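Long-range contacts in PfkB (Polaromonas sp. JS666, PDB 4DU5), which belongs to the pfkB family of carbohydrate kinases and probably transfers a phosphate group from ATP to a sugar-like substrate, which is not identified: residues F287-S293 against A304-A309; D216-M222 against A246-K252; W310-R314 against P326-L331; A58-T62 against T159-P163. One frame throughout, in Å; residues are numbered along the deposited sequence.

Contact 1 of 4, residues F287-S293 against A304-A309; sequences FAVGVIS and AVKRGA
Phe287 lays its ring against the backbone of Gly308, whose CA stands 4.0 Å above one ring face and toward its rim. With CG trans to the backbone N (chi1 -166°), the ring reaches across to the other helix; its tip, CZ, is 3.7 Å from Val305 CG1, which lies near the ring plane at the edge, and CE1 comes near the backbone N of Ala309. Between the helices stand two glycines, Gly290 and Gly308. With no side chain on either, the antiparallel axes close to 6.6 Å at an interhelical angle of 153°, and Phe287 CA makes a CA-H...O contact with Gly308 O. Farther along, Arg307 runs over Gly290 O and bends at chi3, which brings its guanidinium to Ser293, where NH1 of Arg307 donates a hydrogen bond of 2.9 Å to Ser293 OG, in the guanidinium plane. That hydroxyl of Ser293 in turn donates from OG to Val289 O at 2.8 Å, a carbonyl that also receives Ser293 N, so its proton is committed and its oxygen accepts from the arginine. Arg307 NH1 has a second partner in Asp297, a salt bridge. On the flanks, Phe287 and Val305 rest on Val250 of strand 248-252, while Val289 and Ser293 face helix 60-70.

Contact 2 of 4, residues D216-M222 against A246-K252; sequences DWVLPGM and AKLVVVK
Asp216 to Met222 runs beside Ala246 to Lys252 in the same sense, the end-to-end directions differing by 33°. Trp217 pairs with Leu248 and Val218 with Val249 as parallel bridges, evidenced by hydrogen bonds from Val218 N to Leu248 O at 2.9 Å and from Val250 N to Val218 O at 3.1 Å. The pairing continues past Leu219, where Lys252 N is hydrogen-bonded to Pro220 O at 2.7 Å and Met222 N to Lys252 O at 3.2 Å; at the other end Lys247 N bonds to an in-plane lone pair of Asp216 O. Among the side chains, Leu248 puts CD2 over one face of the Trp217 indole, 4.0 Å from CG, and CB beside CD1. Leu219 and Val250 lie side by side and point the same way, CD1 to CB 3.9 Å. Toward the opposite sheet face, the Pro220 ring crosses Val249 at about a right angle, CD to CG1 3.7 Å, and Val218 CG2 meets Ala246 CB. The Asp216 carboxylate turns to Val187 N and Arg181. Helices 222-229 and 234-243 link the strands in a beta-alpha-beta crossover; helix 234-243 packs on Pro220, Val249 and Val251, helix 283-296 on Trp217, Leu219 and Val250, and strands 186-190 and 258-262 flank the pair.

Contact 3 of 4, residues W310-R314 against P326-L331; sequences WIGAR and PTRAEL
Trp310 and Leu331 make the central apolar touch: CZ3 of the indole is 3.6 Å from Leu331 CD2, and the neighbouring CH2 comes up to the backbone O of Glu330. The two side chains approach at a slant, each with CG trans to its backbone N (chi1 -179° in Trp310, -166° in Leu331), which extends both toward the space between the helices. Pro326 fills the next position. Its CG is 4.1 Å from Trp310 CZ3, its CD is 3.7 Å from Ile311 CG2, and its CB lies 4.1 Å above one face of the Arg314 guanidinium, displaced toward the rim. Arg314 is extended from CG to NE and slides past the proline, ending beside Glu330. There Arg314 NH2 and Glu330 OE1 form only a long salt bridge of 3.7 Å. One shell out, Phe272 meets the Trp310 indole edge-to-face, and Gly324 O takes a weak hydrogen bond from Arg314 NE. Arg328, in the first turn of the short helix, makes a salt bridge to Asp297 and a hydrogen bond to Leu71 O, two bonds that link this turn to the end of helix 283-296 and to the loop at Leu71. Together, the loop residue Pro326 and the first turns of the short C-terminal helix pack on helix 301-316, at the carboxyl end of the ribokinase-like pfkB fold.

Contact 4 of 4, residues A58-T62 against T159-P163; sequences AGAET and TGVFP
Ala60 and Glu61, in the first turn of helix 60-70, face Val161 and Thr159 of an irregular loop at CA separations of 7.2 and 7.0 Å, so side chains must span the gap. Glu61 does most of this. Its CG is trans to the carbonyl carbon (chi1 -75°) and the chain bends at chi2, turning the carboxylate toward the loop. Glu61 OE1 accepts a hydrogen bond from Phe162 N at 3.2 Å with an N-H...O angle of 155°, through its syn lone pair, on the side of OE2. A water donates to the same Glu61 OE1 at 2.8 Å and accepts from Thr159 N at 3.1 Å, so the oxygen reaches two backbone amides of the loop, one directly and one through the water. CB of Thr159 and CB of Phe162 also lie close around OE1, while the Phe162 ring stands almost perpendicular to the carboxylate (88° between planes) and its far end leads away. Alongside, Ala60 CB touches Val161 CG2 at 4.1 Å, the one apolar side-chain contact. Within the helix start, Gly59 holds the N-cap position with a positive phi that suits glycine, and its O accepts Thr62 OG1 at 2.7 Å. The run from Ala58 to Thr62, Ala-Gly-Ala-Glu-Thr, is consistent with the start of the N-terminal pfkB signature, which in relatives lies beside the sugar site, so a part in shaping the substrate pocket is plausible. Strand 52-58 of the smaller sheet leads into this helix, strand 153-159 of the large sheet into the loop; Glu61 also touches Thr31 of strand 27-32, and Pro163 packs on helix 169-182.

In the fold
Contact 1 touches both contact 2 and contact 3 and so lies between them. Contacts 1 and 2, with centres 12 Å apart, meet where Phe287 CZ packs on Val250 CG1 at 3.5 Å, joining the helix pair to the sheet. Contacts 1 and 3, centres 10 Å apart, share helix 301-316; Ile311 packs on Gly290, and Arg307 and Arg328 converge on the carboxylate of Asp297. Contact 4 is separate: its nearest atoms are about 7 Å from contact 1, and its centre is 21 Å from that of contact 3. Helix 283-296 starts in the Gly-Ala-Gly-Asp sequence that lines the phosphate-transfer site in pfkB relatives, so contact 1 probably backs the active site; by analogy, contact 4 would lie on the substrate side.

Contact 1 of 4, residues F287-S293 against A304-A309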
loop_
_atom_site.group_PDB
_atom_site.type_symbol
_atom_site.label_atom_id
_atom_site.label_comp_id
_atom_site.label_asym_id
_atom_site.label_seq_id
_atom_site.Cartn_x
_atom_site.Cartn_y
_atom_site.Cartn_z
ATOM N N PHE A 287 20.827 7.753 19.713
ATOM C CA PHE A 287 21.725 7.248 20.693
ATOM C C PHE A 287 22.696 6.271 20.043
ATOM O O PHE A 287 23.882 6.533 20.066
ATOM C CB PHE A 287 21.011 6.675 21.912
ATOM C CG PHE A 287 21.924 6.457 23.057
ATOM C CD1 PHE A 287 22.217 7.501 23.931
ATOM C CD2 PHE A 287 22.548 5.224 23.237
ATOM C CE1 PHE A 287 23.088 7.316 24.988
ATOM C CE2 PHE A 287 23.433 5.015 24.305
ATOM C CZ PHE A 287 23.712 6.062 25.179
ATOM N N ALA A 288 22.221 5.206 19.399
ATOM C CA ALA A 288 23.154 4.184 18.854
ATOM C C ALA A 288 24.058 4.700 17.763
ATOM O O ALA A 288 25.210 4.256 17.672
ATOM C CB ALA A 288 22.449 2.922 18.384
ATOM N N VAL A 289 23.559 5.614 16.929
ATOM C CA VAL A 289 24.449 6.244 15.938
ATOM C C VAL A 289 25.593 6.963 16.654
ATOM O O VAL A 289 26.733 6.857 16.270
ATOM C CB VAL A 289 23.723 7.219 15.018
ATOM C CG1 VAL A 289 24.703 7.820 14.030
ATOM C CG2 VAL A 289 22.614 6.497 14.235
ATOM N N GLY A 290 25.274 7.651 17.738
ATOM C CA GLY A 290 26.303 8.288 18.555
ATOM C C GLY A 290 27.331 7.346 19.153
ATOM O O GLY A 290 28.548 7.570 18.998
ATOM N N VAL A 291 26.877 6.276 19.820
ATOM C CA VAL A 291 27.855 5.484 20.556
ATOM C C VAL A 291 28.610 4.553 19.671
ATOM O O VAL A 291 29.781 4.281 19.942
ATOM C CB VAL A 291 27.314 4.826 21.874
ATOM C CG1 VAL A 291 25.886 5.222 22.082
ATOM C CG2 VAL A 291 27.481 3.308 21.894
ATOM N N ILE A 292 27.969 4.109 18.588
ATOM C CA ILE A 292 28.606 3.224 17.605
ATOM C C ILE A 292 29.688 3.972 16.822
ATOM O O ILE A 292 30.833 3.502 16.704
ATOM C CB ILE A 292 27.552 2.578 16.671
ATOM C CG1 ILE A 292 26.701 1.570 17.466
ATOM C CG2 ILE A 292 28.190 1.929 15.379
ATOM C CD1 ILE A 292 25.790 0.768 16.582
ATOM N N SER A 293 29.360 5.157 16.337
ATOM C CA SER A 293 30.349 5.889 15.578
ATOM C C SER A 293 31.560 6.292 16.428
ATOM O O SER A 293 32.684 6.216 15.964
ATOM C CB SER A 293 29.729 7.083 14.861
ATOM O OG SER A 293 29.242 8.022 15.795
ATOM N N ALA A 304 31.952 8.326 24.144
ATOM C CA ALA A 304 31.084 7.737 23.146
ATOM C C ALA A 304 29.642 7.855 23.596
ATOM O O ALA A 304 28.738 8.240 22.782
ATOM C CB ALA A 304 31.429 6.301 22.891
ATOM N N VAL A 305 29.418 7.538 24.876
ATOM C CA VAL A 305 28.067 7.655 25.435
ATOM C C VAL A 305 27.568 9.094 25.388
ATOM O O VAL A 305 26.382 9.327 25.198
ATOM C CB VAL A 305 27.992 7.126 26.862
ATOM C CG1 VAL A 305 26.568 7.053 27.320
ATOM C CG2 VAL A 305 28.633 5.776 26.925
ATOM N N LYS A 306 28.468 10.062 25.539
ATOM C CA LYS A 306 27.996 11.435 25.496
ATOM C C LYS A 306 27.679 11.832 24.071
ATOM O O LYS A 306 26.674 12.516 23.837
ATOM C CB LYS A 306 28.910 12.444 26.205
ATOM C CG LYS A 306 30.136 12.872 25.446
ATOM C CD LYS A 306 30.324 14.368 25.454
ATOM C CE LYS A 306 30.117 14.945 26.831
ATOM N NZ LYS A 306 30.700 16.329 26.847
ATOM N N ARG A 307 28.488 11.363 23.115
ATOM C CA ARG A 307 28.079 11.558 21.715
ATOM C C ARG A 307 26.681 10.946 21.495
ATOM O O ARG A 307 25.742 11.650 21.098
ATOM C CB ARG A 307 29.078 11.019 20.699
ATOM C CG ARG A 307 28.633 11.342 19.263
ATOM C CD ARG A 307 29.439 10.655 18.233
ATOM N NE ARG A 307 30.828 11.090 18.261
ATOM C CZ ARG A 307 31.807 10.543 17.537
ATOM N NH1 ARG A 307 31.572 9.508 16.743
ATOM N NH2 ARG A 307 33.030 11.025 17.604
ATOM N N GLY A 308 26.547 9.653 21.790
ATOM C CA GLY A 308 25.257 8.989 21.779
ATOM C C GLY A 308 24.200 9.875 22.384
ATOM O O GLY A 308 23.153 10.151 21.758
ATOM N N ALA A 309 24.487 10.348 23.595
ATOM C CA ALA A 309 23.542 11.179 24.322
ATOM C C ALA A 309 23.257 12.511 23.617
ATOM O O ALA A 309 22.099 12.895 23.522
ATOM C CB ALA A 309 23.983 11.384 25.801
#

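Contact 2 of 4, residues D216-M222 against A246-K252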
loop_
_atom_site.group_PDB
_atom_site.type_symbol
_atom_site.label_atom_id
_atom_site.label_comp_id
_atom_site.label_asym_id
_atom_site.label_seq_id
_atom_site.Cartn_x
_atom_site.Cartn_y
_atom_site.Cartn_z
ATOM N N ASP A 216 28.717 -7.969 21.230
ATOM C CA ASP A 216 29.726 -7.376 22.111
ATOM C C ASP A 216 29.141 -6.205 22.896
ATOM O O ASP A 216 29.416 -6.060 24.069
ATOM C CB ASP A 216 30.961 -6.925 21.315
ATOM C CG ASP A 216 31.478 -8.009 20.366
ATOM O OD1 ASP A 216 31.660 -9.150 20.841
ATOM O OD2 ASP A 216 31.695 -7.732 19.157
ATOM N N TRP A 217 28.346 -5.371 22.233
ATOM C CA TRP A 217 27.774 -4.161 22.863
ATOM C C TRP A 217 26.252 -4.190 22.852
ATOM O O TRP A 217 25.630 -4.252 21.798
ATOM C CB TRP A 217 28.249 -2.849 22.197
ATOM C CG TRP A 217 29.665 -2.831 21.714
ATOM C CD1 TRP A 217 30.722 -3.459 22.275
ATOM C CD2 TRP A 217 30.175 -2.108 20.595
ATOM N NE1 TRP A 217 31.866 -3.200 21.561
ATOM C CE2 TRP A 217 31.555 -2.375 20.520
ATOM C CE3 TRP A 217 29.597 -1.268 19.638
ATOM C CZ2 TRP A 217 32.372 -1.831 19.547
ATOM C CZ3 TRP A 217 30.413 -0.736 18.639
ATOM C CH2 TRP A 217 31.790 -1.008 18.615
ATOM N N VAL A 218 25.651 -4.122 24.030
ATOM C CA VAL A 218 24.207 -4.155 24.125
ATOM C C VAL A 218 23.708 -2.776 24.517
ATOM O O VAL A 218 24.242 -2.173 25.435
ATOM C CB VAL A 218 23.769 -5.283 25.062
ATOM C CG1 VAL A 218 22.251 -5.470 25.045
ATOM C CG2 VAL A 218 24.434 -6.577 24.594
ATOM N N LEU A 219 22.710 -2.273 23.800
ATOM C CA LEU A 219 22.247 -0.892 23.951
ATOM C C LEU A 219 20.809 -0.709 24.450
ATOM O O LEU A 219 20.008 -0.073 23.785
ATOM C CB LEU A 219 22.393 -0.184 22.612
ATOM C CG LEU A 219 23.641 0.604 22.306
ATOM C CD1 LEU A 219 24.862 0.187 23.087
ATOM C CD2 LEU A 219 23.863 0.399 20.865
ATOM N N PRO A 220 20.476 -1.243 25.623
ATOM C CA PRO A 220 19.067 -1.172 26.046
ATOM C C PRO A 220 18.626 0.124 26.686
ATOM O O PRO A 220 19.426 0.849 27.285
ATOM C CB PRO A 220 18.971 -2.257 27.101
ATOM C CG PRO A 220 20.366 -2.302 27.673
ATOM C CD PRO A 220 21.283 -2.085 26.514
ATOM N N GLY A 221 17.334 0.390 26.556
ATOM C CA GLY A 221 16.647 1.411 27.331
ATOM C C GLY A 221 16.164 0.761 28.609
ATOM O O GLY A 221 15.821 -0.422 28.609
HETATM N N MSE A 222 16.191 1.534 29.698
HETATM C CA MSE A 222 15.697 1.144 31.026
HETATM C C MSE A 222 14.376 0.393 30.990
HETATM O O MSE A 222 14.274 -0.661 31.598
HETATM C CB MSE A 222 15.473 2.394 31.880
HETATM C CG MSE A 222 16.171 2.433 33.238
HETATM SE SE MSE A 222 16.722 0.739 34.042
HETATM C CE MSE A 222 14.965 0.107 34.710
ATOM N N ALA A 246 28.363 -9.961 27.247
ATOM C CA ALA A 246 28.613 -8.719 26.504
ATOM C C ALA A 246 29.817 -7.999 27.073
ATOM O O ALA A 246 30.042 -8.025 28.263
ATOM C CB ALA A 246 27.403 -7.814 26.562
ATOM N N LYS A 247 30.568 -7.333 26.215
ATOM C CA LYS A 247 31.752 -6.609 26.620
ATOM C C LYS A 247 31.389 -5.226 27.147
ATOM O O LYS A 247 32.178 -4.571 27.837
ATOM C CB LYS A 247 32.692 -6.454 25.432
ATOM C CG LYS A 247 33.471 -7.698 25.057
ATOM C CD LYS A 247 34.700 -7.299 24.248
ATOM C CE LYS A 247 35.512 -8.515 23.816
ATOM N NZ LYS A 247 36.763 -8.080 23.102
ATOM N N LEU A 248 30.197 -4.778 26.787
ATOM C CA LEU A 248 29.763 -3.433 27.066
ATOM C C LEU A 248 28.260 -3.447 27.105
ATOM O O LEU A 248 27.622 -4.011 26.222
ATOM C CB LEU A 248 30.231 -2.483 25.951
ATOM C CG LEU A 248 29.994 -0.975 26.083
ATOM C CD1 LEU A 248 30.874 -0.417 27.192
ATOM C CD2 LEU A 248 30.283 -0.280 24.796
ATOM N N VAL A 249 27.692 -2.858 28.148
ATOM C CA VAL A 249 26.298 -2.475 28.116
ATOM C C VAL A 249 26.204 -0.978 28.388
ATOM O O VAL A 249 26.846 -0.453 29.308
ATOM C CB VAL A 249 25.469 -3.235 29.133
ATOM C CG1 VAL A 249 23.982 -2.943 28.910
ATOM C CG2 VAL A 249 25.754 -4.737 29.033
ATOM N N VAL A 250 25.423 -0.298 27.555
ATOM C CA VAL A 250 25.111 1.097 27.740
ATOM C C VAL A 250 23.609 1.127 27.845
ATOM O O VAL A 250 22.917 0.861 26.851
ATOM C CB VAL A 250 25.493 1.941 26.530
ATOM C CG1 VAL A 250 25.268 3.387 26.843
ATOM C CG2 VAL A 250 26.937 1.710 26.133
ATOM N N VAL A 251 23.108 1.452 29.044
ATOM C CA VAL A 251 21.668 1.508 29.319
ATOM C C VAL A 251 21.222 2.954 29.189
ATOM O O VAL A 251 21.780 3.808 29.846
ATOM C CB VAL A 251 21.348 1.008 30.748
ATOM C CG1 VAL A 251 19.873 1.098 31.025
ATOM C CG2 VAL A 251 21.867 -0.415 30.972
ATOM N N LYS A 252 20.241 3.236 28.332
ATOM C CA LYS A 252 19.841 4.626 28.068
ATOM C C LYS A 252 18.831 5.022 29.097
ATOM O O LYS A 252 17.923 4.223 29.410
ATOM C CB LYS A 252 19.190 4.788 26.693
ATOM C CG LYS A 252 19.825 4.016 25.552
ATOM C CD LYS A 252 18.771 3.775 24.491
ATOM C CE LYS A 252 19.245 2.774 23.476
ATOM N NZ LYS A 252 18.091 2.232 22.767
#

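Contact 3 of 4, residues W310-R314 against P326-L331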
loop_
_atom_site.group_PDB
_atom_site.type_symbol
_atom_site.label_atom_id
_atom_site.label_comp_id
_atom_site.label_asym_id
_atom_site.label_seq_id
_atom_site.Cartn_x
_atom_site.Cartn_y
_atom_site.Cartn_z
ATOM N N TRP A 310 24.276 13.205 23.093
ATOM C CA TRP A 310 24.008 14.455 22.336
ATOM C C TRP A 310 23.070 14.200 21.148
ATOM O O TRP A 310 22.052 14.858 21.023
ATOM C CB TRP A 310 25.293 15.202 21.898
ATOM C CG TRP A 310 25.018 16.492 21.141
ATOM C CD1 TRP A 310 24.473 17.663 21.652
ATOM C CD2 TRP A 310 25.224 16.732 19.742
ATOM N NE1 TRP A 310 24.335 18.605 20.647
ATOM C CE2 TRP A 310 24.784 18.063 19.469
ATOM C CE3 TRP A 310 25.733 15.955 18.685
ATOM C CZ2 TRP A 310 24.858 18.633 18.195
ATOM C CZ3 TRP A 310 25.805 16.533 17.403
ATOM C CH2 TRP A 310 25.368 17.861 17.175
ATOM N N ILE A 311 23.398 13.222 20.306
ATOM C CA ILE A 311 22.582 12.929 19.130
ATOM C C ILE A 311 21.155 12.532 19.508
ATOM O O ILE A 311 20.193 12.961 18.838
ATOM C CB ILE A 311 23.203 11.855 18.224
ATOM C CG1 ILE A 311 24.672 12.187 17.947
ATOM C CG2 ILE A 311 22.445 11.790 16.951
ATOM C CD1 ILE A 311 25.360 11.292 16.937
ATOM N N GLY A 312 21.013 11.734 20.569
ATOM C CA GLY A 312 19.678 11.339 21.060
ATOM C C GLY A 312 18.797 12.529 21.391
ATOM O O GLY A 312 17.668 12.640 20.915
ATOM N N ALA A 313 19.333 13.440 22.191
ATOM C CA ALA A 313 18.640 14.674 22.550
ATOM C C ALA A 313 18.372 15.605 21.343
ATOM O O ALA A 313 17.331 16.281 21.267
ATOM C CB ALA A 313 19.414 15.400 23.646
ATOM N N ARG A 314 19.311 15.633 20.404
ATOM C CA ARG A 314 19.087 16.340 19.160
ATOM C C ARG A 314 17.883 15.737 18.410
ATOM O O ARG A 314 17.012 16.457 17.926
ATOM C CB ARG A 314 20.349 16.346 18.291
ATOM C CG ARG A 314 20.097 16.845 16.878
ATOM C CD ARG A 314 21.288 17.510 16.193
ATOM N NE ARG A 314 20.991 17.548 14.764
ATOM C CZ ARG A 314 21.338 18.505 13.903
ATOM N NH1 ARG A 314 22.037 19.585 14.287
ATOM N NH2 ARG A 314 20.967 18.368 12.633
ATOM N N PRO A 326 22.690 14.259 12.555
ATOM C CA PRO A 326 23.725 15.249 12.208
ATOM C C PRO A 326 24.777 14.843 11.165
ATOM O O PRO A 326 25.159 13.684 11.077
ATOM C CB PRO A 326 24.421 15.516 13.547
ATOM C CG PRO A 326 24.108 14.342 14.398
ATOM C CD PRO A 326 22.747 13.897 13.982
ATOM N N THR A 327 25.224 15.826 10.383
ATOM C CA THR A 327 26.473 15.714 9.635
ATOM C C THR A 327 27.632 15.766 10.629
ATOM O O THR A 327 27.490 16.295 11.733
ATOM C CB THR A 327 26.633 16.867 8.622
ATOM O OG1 THR A 327 25.475 16.938 7.796
ATOM C CG2 THR A 327 27.851 16.645 7.703
ATOM N N ARG A 328 28.762 15.182 10.243
ATOM C CA ARG A 328 30.024 15.374 10.937
ATOM C C ARG A 328 30.184 16.831 11.322
ATOM O O ARG A 328 30.615 17.157 12.427
ATOM C CB ARG A 328 31.179 15.008 10.027
ATOM C CG ARG A 328 32.414 14.743 10.781
ATOM C CD ARG A 328 32.497 13.276 11.111
ATOM N NE ARG A 328 32.744 13.083 12.536
ATOM C CZ ARG A 328 32.949 11.909 13.132
ATOM N NH1 ARG A 328 32.942 10.771 12.436
ATOM N NH2 ARG A 328 33.170 11.884 14.449
ATOM N N ALA A 329 29.829 17.709 10.393
ATOM C CA ALA A 329 29.992 19.128 10.592
ATOM C C ALA A 329 29.151 19.626 11.760
ATOM O O ALA A 329 29.709 20.196 12.699
ATOM C CB ALA A 329 29.687 19.874 9.328
ATOM N N GLU A 330 27.836 19.391 11.737
ATOM C CA GLU A 330 26.970 19.789 12.877
ATOM C C GLU A 330 27.466 19.188 14.175
ATOM O O GLU A 330 27.193 19.705 15.249
ATOM C CB GLU A 330 25.510 19.386 12.675
ATOM C CG GLU A 330 24.772 20.274 11.717
ATOM C CD GLU A 330 24.194 19.503 10.541
ATOM O OE1 GLU A 330 23.115 19.909 10.051
ATOM O OE2 GLU A 330 24.825 18.493 10.117
ATOM N N LEU A 331 28.178 18.080 14.057
ATOM C CA LEU A 331 28.646 17.365 15.196
ATOM C C LEU A 331 29.849 18.141 15.722
ATOM O O LEU A 331 29.937 18.432 16.915
ATOM C CB LEU A 331 29.039 15.947 14.781
ATOM C CG LEU A 331 29.274 14.862 15.810
ATOM C CD1 LEU A 331 30.598 14.248 15.522
ATOM C CD2 LEU A 331 29.227 15.343 17.265
#

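Contact 4 of 4, residues A58-T62 against T159-P163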
loop_
_atom_site.group_PDB
_atom_site.type_symbol
_atom_site.label_atom_id
_atom_site.label_comp_id
_atom_site.label_asym_id
_atom_site.label_seq_id
_atom_site.Cartn_x
_atom_site.Cartn_y
_atom_site.Cartn_z
ATOM N N ALA A 58 11.338 5.100 6.543
ATOM C CA ALA A 58 11.155 4.535 7.847
ATOM C C ALA A 58 11.991 3.296 7.969
ATOM O O ALA A 58 12.308 2.711 7.025
ATOM C CB ALA A 58 9.711 4.192 8.062
ATOM N N GLY A 59 12.327 2.895 9.164
ATOM C CA GLY A 59 12.906 1.615 9.432
ATOM C C GLY A 59 14.135 1.710 10.247
ATOM O O GLY A 59 15.079 2.322 9.849
ATOM N N ALA A 60 14.157 0.982 11.337
ATOM C CA ALA A 60 15.069 1.186 12.426
ATOM C C ALA A 60 16.508 1.015 12.061
ATOM O O ALA A 60 17.356 1.760 12.440
ATOM C CB ALA A 60 14.724 0.213 13.515
ATOM N N GLU A 61 16.779 -0.008 11.315
ATOM C CA GLU A 61 18.140 -0.220 10.911
ATOM C C GLU A 61 18.580 0.855 9.943
ATOM O O GLU A 61 19.734 1.295 9.985
ATOM C CB GLU A 61 18.341 -1.619 10.354
ATOM C CG GLU A 61 18.372 -2.644 11.468
ATOM C CD GLU A 61 17.048 -3.393 11.602
ATOM O OE1 GLU A 61 16.978 -4.307 12.454
ATOM O OE2 GLU A 61 16.093 -3.090 10.832
ATOM N N THR A 62 17.660 1.312 9.100
ATOM C CA THR A 62 18.063 2.270 8.092
ATOM C C THR A 62 18.320 3.632 8.684
ATOM O O THR A 62 19.273 4.278 8.298
ATOM C CB THR A 62 17.090 2.338 6.901
ATOM O OG1 THR A 62 15.797 2.844 7.323
ATOM C CG2 THR A 62 16.966 0.967 6.303
ATOM N N THR A 159 19.368 -5.169 15.562
ATOM C CA THR A 159 18.239 -4.638 16.324
ATOM C C THR A 159 17.237 -5.742 16.712
ATOM O O THR A 159 17.450 -6.914 16.415
ATOM C CB THR A 159 17.574 -3.587 15.495
ATOM O OG1 THR A 159 18.497 -2.522 15.317
ATOM C CG2 THR A 159 16.390 -3.060 16.154
ATOM N N GLY A 160 16.175 -5.368 17.418
ATOM C CA GLY A 160 15.099 -6.292 17.702
ATOM C C GLY A 160 14.075 -6.384 16.575
ATOM O O GLY A 160 13.248 -7.296 16.573
ATOM N N VAL A 161 14.117 -5.457 15.617
ATOM C CA VAL A 161 13.122 -5.417 14.547
ATOM C C VAL A 161 13.402 -6.502 13.514
ATOM O O VAL A 161 12.627 -7.454 13.408
ATOM C CB VAL A 161 13.029 -4.069 13.877
ATOM C CG1 VAL A 161 11.972 -4.094 12.851
ATOM C CG2 VAL A 161 12.693 -3.031 14.895
ATOM N N PHE A 162 14.508 -6.392 12.781
ATOM C CA PHE A 162 14.835 -7.411 11.799
ATOM C C PHE A 162 14.508 -8.856 12.244
ATOM O O PHE A 162 13.797 -9.573 11.547
ATOM C CB PHE A 162 16.276 -7.294 11.339
ATOM C CG PHE A 162 16.621 -8.212 10.218
ATOM C CD1 PHE A 162 15.848 -8.235 9.060
ATOM C CD2 PHE A 162 17.745 -9.054 10.304
ATOM C CE1 PHE A 162 16.179 -9.101 7.986
ATOM C CE2 PHE A 162 18.087 -9.936 9.225
ATOM C CZ PHE A 162 17.300 -9.951 8.064
ATOM N N PRO A 163 14.973 -9.275 13.422
ATOM C CA PRO A 163 14.594 -10.640 13.810
ATOM C C PRO A 163 13.083 -10.879 14.018
ATOM O O PRO A 163 12.650 -12.033 13.997
ATOM C CB PRO A 163 15.344 -10.850 15.114
ATOM C CG PRO A 163 15.548 -9.502 15.636
ATOM C CD PRO A 163 15.800 -8.627 14.449
HETATM O O HOH W 1 19.302 -5.902 12.550
#